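PDB 1VZV: assemblin, which is the serine protease part of a capsid scaffolding protein, active as a dimer, and probably cleaves the assembly protein so that the capsid matures. Local coordinates for residues A[7-12]-A[52-57]; A[60-65]-A[151-156]. All blocks are in the same frame, centred on the assembly; numbering follows the deposited sequence.

Contact 1 of 2, residues A[7-12]-A[52-57]; sequences GYLALY and IAIIED
The carboxylate oxygen OD2 of D57 accepts a hydrogen bond from the phenol of Y8, with Y8 OH to D57 OD2 3.2 Å. The phenol meets the oxygen nearly along its C-O axis, while D57 OD2 lies at the ring edge in the plane of Y8. The carboxylate as a whole is tilted 27° from the ring plane. D57 holds its CG anti to the backbone N (chi1 170°), which carries the carboxylate across to the phenol. A second, weak hydrogen bond reaches D57 OD2 from the backbone N of R59 and ties it to the loop that follows, ahead of strand 61-67. L11 CD2 lies over the centre of one face of the Y8 ring, 3.8 Å above its plane. Y12 comes in from the other end of its segment: its OH packs on the aliphatic part of E56, and its CE2 is 3.5 Å from D57 O. The contact is apolar at L9, where CD2 touches I54 CG2 at 3.6 Å and the two side chains cross at about a right angle. The side chain of L9 is about 8 Å from that of S110 of the catalytic triad. Strand 61-67 runs between strands 3-8 and 47-56 in the mixed sheet, bonding to both, with a classic beta bulge where I52 and A53 face L64; helix 23-29 packs against Y12 and E56.

Contact 2 of 2, residues A[60-65]-A[151-156]; sequences GPFFLG and SSIEPF
Strand 61-67 faces residues 151-156, which run from helix 149-152 into a type I turn from I153 to F156, the closest pair of CA atoms being L64 and S152 at 7.8 Å. F62 makes the largest share of the contact. A chi1 of -172° swings its ring away from its own N and out from the strand to the turn, where it drives its edge into the face of F156, a T-shaped pair with centroids 4.7 Å apart and planes at 86°. F62 CE1 sits over the centre of the F156 ring, and F62 CZ is 3.5 Å from F156 CD2. The edge of F62 also meets I153, whose CG2 lies near the ring plane 3.5 Å from F62 CE2. Both partners thus meet the outer edge of F62, I153 at CE2 and F156 at CE1 and CZ; no hydrogen bond crosses the contact. In the herpesvirus assemblin fold this joins the central mixed sheet to the chain that leads from strand 144-146 towards helix 161-173. That helix adds L167 against both F62 and I153, and A6 of strand 3-8 touches F62, L64, S152 and I153. Farther along the strand the packing is looser: L64 CD1 approaches S152 CB at 4.1 Å and I153 CG2 at 4.4 Å. S152 OG is hydrogen-bonded to T148 O.

Both contacts depend on strand 61-67, but differently. Contact 1 spans it, joining the end of strand 3-8 and the chain beyond it to the end of strand 47-56 and D57, whereas in contact 2 its F62 and L64 side chains pack on residues 151-156. The backbones interlock where the contacts meet: G7 O and L9 N of contact 1 probably bond to F63 N and P61 O of contact 2. The Y8 ring meets that of F62 edge-to-face, so an aromatic series runs from contact 1 to F156. The chemistry differs: contact 2 is wholly buried and almost entirely apolar, while partly buried contact 1 mixes a tyrosine-aspartate bond and exposed E56 with leucine-isoleucine packing.

Contact 1 of 2, residues A[7-12]-A[52-57]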
loop_
_atom_site.group_PDB
_atom_site.type_symbol
_atom_site.label_atom_id
_atom_site.label_comp_id
_atom_site.label_asym_id
_atom_site.label_seq_id
_atom_site.Cartn_x
_atom_site.Cartn_y
_atom_site.Cartn_z
ATOM N N GLY A 7 -22.938 2.523 2.177
ATOM C CA GLY A 7 -22.361 3.460 3.122
ATOM C C GLY A 7 -22.921 4.828 2.815
ATOM O O GLY A 7 -23.734 4.964 1.905
ATOM N N TYR A 8 -22.520 5.837 3.579
ATOM C CA TYR A 8 -22.983 7.205 3.370
ATOM C C TYR A 8 -22.032 7.943 2.466
ATOM O O TYR A 8 -20.825 7.969 2.704
ATOM C CB TYR A 8 -23.001 7.982 4.669
ATOM C CG TYR A 8 -23.955 7.516 5.723
ATOM C CD1 TYR A 8 -25.262 7.949 5.725
ATOM C CD2 TYR A 8 -23.514 6.748 6.788
ATOM C CE1 TYR A 8 -26.093 7.656 6.739
ATOM C CE2 TYR A 8 -24.343 6.447 7.810
ATOM C CZ TYR A 8 -25.636 6.911 7.783
ATOM O OH TYR A 8 -26.478 6.664 8.841
ATOM N N LEU A 9 -22.576 8.611 1.466
ATOM C CA LEU A 9 -21.738 9.370 0.556
ATOM C C LEU A 9 -21.143 10.541 1.331
ATOM O O LEU A 9 -20.010 10.954 1.065
ATOM C CB LEU A 9 -22.577 9.892 -0.613
ATOM C CG LEU A 9 -22.631 9.103 -1.918
ATOM C CD1 LEU A 9 -22.209 7.688 -1.692
ATOM C CD2 LEU A 9 -24.018 9.181 -2.536
ATOM N N ALA A 10 -21.907 11.052 2.301
ATOM C CA ALA A 10 -21.494 12.202 3.118
ATOM C C ALA A 10 -22.411 12.440 4.327
ATOM O O ALA A 10 -23.623 12.176 4.273
ATOM C CB ALA A 10 -21.481 13.460 2.252
ATOM N N LEU A 11 -21.846 12.931 5.426
ATOM C CA LEU A 11 -22.685 13.203 6.580
ATOM C C LEU A 11 -22.983 14.686 6.586
ATOM O O LEU A 11 -22.055 15.510 6.508
ATOM C CB LEU A 11 -22.032 12.761 7.889
ATOM C CG LEU A 11 -21.991 11.259 8.203
ATOM C CD1 LEU A 11 -21.606 11.077 9.653
ATOM C CD2 LEU A 11 -23.332 10.623 7.950
ATOM N N TYR A 12 -24.277 15.014 6.635
ATOM C CA TYR A 12 -24.752 16.400 6.620
ATOM C C TYR A 12 -24.014 17.254 7.631
ATOM O O TYR A 12 -24.032 16.970 8.855
ATOM C CB TYR A 12 -26.265 16.484 6.839
ATOM C CG TYR A 12 -27.110 15.939 5.686
ATOM C CD1 TYR A 12 -26.655 15.950 4.368
ATOM C CD2 TYR A 12 -28.376 15.415 5.924
ATOM C CE1 TYR A 12 -27.455 15.451 3.333
ATOM C CE2 TYR A 12 -29.167 14.920 4.898
ATOM C CZ TYR A 12 -28.706 14.938 3.619
ATOM O OH TYR A 12 -29.511 14.413 2.652
ATOM N N ILE A 52 -26.444 1.105 -7.415
ATOM C CA ILE A 52 -27.781 0.708 -7.828
ATOM C C ILE A 52 -28.884 1.529 -7.179
ATOM O O ILE A 52 -30.022 1.439 -7.606
ATOM C CB ILE A 52 -28.052 -0.819 -7.655
ATOM C CG1 ILE A 52 -28.357 -1.172 -6.214
ATOM C CG2 ILE A 52 -26.855 -1.637 -8.133
ATOM C CD1 ILE A 52 -28.337 -2.669 -5.963
ATOM N N ALA A 53 -28.542 2.349 -6.181
ATOM C CA ALA A 53 -29.520 3.198 -5.480
ATOM C C ALA A 53 -28.912 4.086 -4.395
ATOM O O ALA A 53 -27.980 3.688 -3.704
ATOM C CB ALA A 53 -30.627 2.345 -4.866
ATOM N N ILE A 54 -29.487 5.276 -4.230
ATOM C CA ILE A 54 -29.047 6.264 -3.228
ATOM C C ILE A 54 -30.304 6.891 -2.600
ATOM O O ILE A 54 -31.198 7.327 -3.324
ATOM C CB ILE A 54 -28.248 7.471 -3.869
ATOM C CG1 ILE A 54 -27.249 6.997 -4.928
ATOM C CG2 ILE A 54 -27.492 8.235 -2.785
ATOM C CD1 ILE A 54 -26.391 8.110 -5.503
ATOM N N ILE A 55 -30.418 6.891 -1.278
ATOM C CA ILE A 55 -31.574 7.516 -0.678
ATOM C C ILE A 55 -31.063 8.627 0.157
ATOM O O ILE A 55 -29.858 8.801 0.324
ATOM C CB ILE A 55 -32.366 6.614 0.254
ATOM C CG1 ILE A 55 -31.490 6.124 1.407
ATOM C CG2 ILE A 55 -33.005 5.489 -0.524
ATOM C CD1 ILE A 55 -32.289 5.747 2.639
ATOM N N GLU A 56 -31.998 9.316 0.781
ATOM C CA GLU A 56 -31.666 10.436 1.629
ATOM C C GLU A 56 -32.037 10.073 3.045
ATOM O O GLU A 56 -33.215 9.848 3.331
ATOM C CB GLU A 56 -32.467 11.641 1.187
ATOM C CG GLU A 56 -32.235 12.841 2.016
ATOM C CD GLU A 56 -33.269 13.881 1.742
ATOM O OE1 GLU A 56 -33.627 14.074 0.547
ATOM O OE2 GLU A 56 -33.738 14.491 2.736
ATOM N N ASP A 57 -31.022 9.937 3.895
ATOM C CA ASP A 57 -31.213 9.593 5.303
ATOM C C ASP A 57 -31.200 10.842 6.189
ATOM O O ASP A 57 -30.675 11.895 5.805
ATOM C CB ASP A 57 -30.142 8.594 5.765
ATOM C CG ASP A 57 -30.143 8.380 7.276
ATOM O OD1 ASP A 57 -31.237 8.291 7.868
ATOM O OD2 ASP A 57 -29.051 8.297 7.882
#

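Contact 2 of 2, residues A[60-65]-A[151-156]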
loop_
_atom_site.group_PDB
_atom_site.type_symbol
_atom_site.label_atom_id
_atom_site.label_comp_id
_atom_site.label_asym_id
_atom_site.label_seq_id
_atom_site.Cartn_x
_atom_site.Cartn_y
_atom_site.Cartn_z
ATOM N N GLY A 60 -27.733 11.600 6.220
ATOM C CA GLY A 60 -27.049 11.913 4.971
ATOM C C GLY A 60 -27.370 11.000 3.795
ATOM O O GLY A 60 -28.246 10.162 3.903
ATOM N N PRO A 61 -26.735 11.175 2.634
ATOM C CA PRO A 61 -27.055 10.282 1.525
ATOM C C PRO A 61 -26.495 8.905 1.866
ATOM O O PRO A 61 -25.328 8.814 2.275
ATOM C CB PRO A 61 -26.256 10.886 0.363
ATOM C CG PRO A 61 -26.067 12.292 0.743
ATOM C CD PRO A 61 -25.787 12.207 2.202
ATOM N N PHE A 62 -27.305 7.853 1.702
ATOM C CA PHE A 62 -26.886 6.466 1.962
ATOM C C PHE A 62 -27.026 5.703 0.651
ATOM O O PHE A 62 -28.074 5.770 0.016
ATOM C CB PHE A 62 -27.754 5.822 3.040
ATOM C CG PHE A 62 -27.256 4.485 3.494
ATOM C CD1 PHE A 62 -26.278 4.390 4.472
ATOM C CD2 PHE A 62 -27.732 3.319 2.917
ATOM C CE1 PHE A 62 -25.778 3.149 4.863
ATOM C CE2 PHE A 62 -27.237 2.081 3.303
ATOM C CZ PHE A 62 -26.260 1.996 4.273
ATOM N N PHE A 63 -25.988 4.985 0.238
ATOM C CA PHE A 63 -26.042 4.284 -1.035
ATOM C C PHE A 63 -25.756 2.827 -0.966
ATOM O O PHE A 63 -25.170 2.339 -0.020
ATOM C CB PHE A 63 -25.061 4.894 -2.040
ATOM C CG PHE A 63 -23.661 4.272 -2.029
ATOM C CD1 PHE A 63 -22.804 4.434 -0.945
ATOM C CD2 PHE A 63 -23.190 3.583 -3.131
ATOM C CE1 PHE A 63 -21.518 3.927 -0.970
ATOM C CE2 PHE A 63 -21.909 3.078 -3.151
ATOM C CZ PHE A 63 -21.076 3.250 -2.073
ATOM N N LEU A 64 -26.090 2.156 -2.048
ATOM C CA LEU A 64 -25.862 0.732 -2.183
ATOM C C LEU A 64 -25.328 0.590 -3.608
ATOM O O LEU A 64 -25.731 1.325 -4.510
ATOM C CB LEU A 64 -27.180 -0.030 -1.976
ATOM C CG LEU A 64 -27.200 -1.559 -2.044
ATOM C CD1 LEU A 64 -26.176 -2.158 -1.119
ATOM C CD2 LEU A 64 -28.576 -2.037 -1.655
ATOM N N GLY A 65 -24.368 -0.282 -3.814
ATOM C CA GLY A 65 -23.860 -0.400 -5.152
ATOM C C GLY A 65 -23.433 -1.814 -5.394
ATOM O O GLY A 65 -23.368 -2.628 -4.462
ATOM N N SER A 151 -27.151 -7.503 3.438
ATOM C CA SER A 151 -26.041 -7.712 4.362
ATOM C C SER A 151 -25.044 -6.561 4.371
ATOM O O SER A 151 -24.330 -6.345 5.359
ATOM C CB SER A 151 -25.323 -8.994 4.035
ATOM O OG SER A 151 -26.208 -10.058 4.236
ATOM N N SER A 152 -24.972 -5.836 3.267
ATOM C CA SER A 152 -24.066 -4.718 3.167
ATOM C C SER A 152 -24.579 -3.665 4.104
ATOM O O SER A 152 -23.823 -3.055 4.844
ATOM C CB SER A 152 -24.122 -4.218 1.757
ATOM O OG SER A 152 -24.094 -5.350 0.912
ATOM N N ILE A 153 -25.896 -3.537 4.133
ATOM C CA ILE A 153 -26.562 -2.559 4.967
ATOM C C ILE A 153 -26.959 -3.074 6.329
ATOM O O ILE A 153 -27.348 -2.296 7.192
ATOM C CB ILE A 153 -27.845 -2.040 4.307
ATOM C CG1 ILE A 153 -28.847 -3.180 4.128
ATOM C CG2 ILE A 153 -27.526 -1.389 2.971
ATOM C CD1 ILE A 153 -30.178 -2.703 3.610
ATOM N N GLU A 154 -26.870 -4.372 6.538
ATOM C CA GLU A 154 -27.263 -4.911 7.819
ATOM C C GLU A 154 -26.598 -4.336 9.085
ATOM O O GLU A 154 -27.277 -4.206 10.117
ATOM C CB GLU A 154 -27.136 -6.411 7.808
ATOM C CG GLU A 154 -27.676 -6.993 9.050
ATOM C CD GLU A 154 -27.021 -8.288 9.398
ATOM O OE1 GLU A 154 -25.785 -8.265 9.626
ATOM O OE2 GLU A 154 -27.741 -9.318 9.457
ATOM N N PRO A 155 -25.269 -4.013 9.042
ATOM C CA PRO A 155 -24.483 -3.453 10.164
ATOM C C PRO A 155 -24.564 -1.980 10.555
ATOM O O PRO A 155 -23.922 -1.591 11.527
ATOM C CB PRO A 155 -23.049 -3.813 9.788
ATOM C CG PRO A 155 -23.068 -3.755 8.314
ATOM C CD PRO A 155 -24.346 -4.482 7.983
ATOM N N PHE A 156 -25.260 -1.149 9.786
ATOM C CA PHE A 156 -25.395 0.269 10.131
ATOM C C PHE A 156 -26.448 0.370 11.222
ATOM O O PHE A 156 -27.627 0.437 10.914
ATOM C CB PHE A 156 -25.839 1.055 8.908
ATOM C CG PHE A 156 -24.820 1.072 7.816
ATOM C CD1 PHE A 156 -23.812 2.024 7.811
ATOM C CD2 PHE A 156 -24.807 0.082 6.844
ATOM C CE1 PHE A 156 -22.816 1.981 6.878
ATOM C CE2 PHE A 156 -23.803 0.038 5.903
ATOM C CZ PHE A 156 -22.806 0.989 5.924
#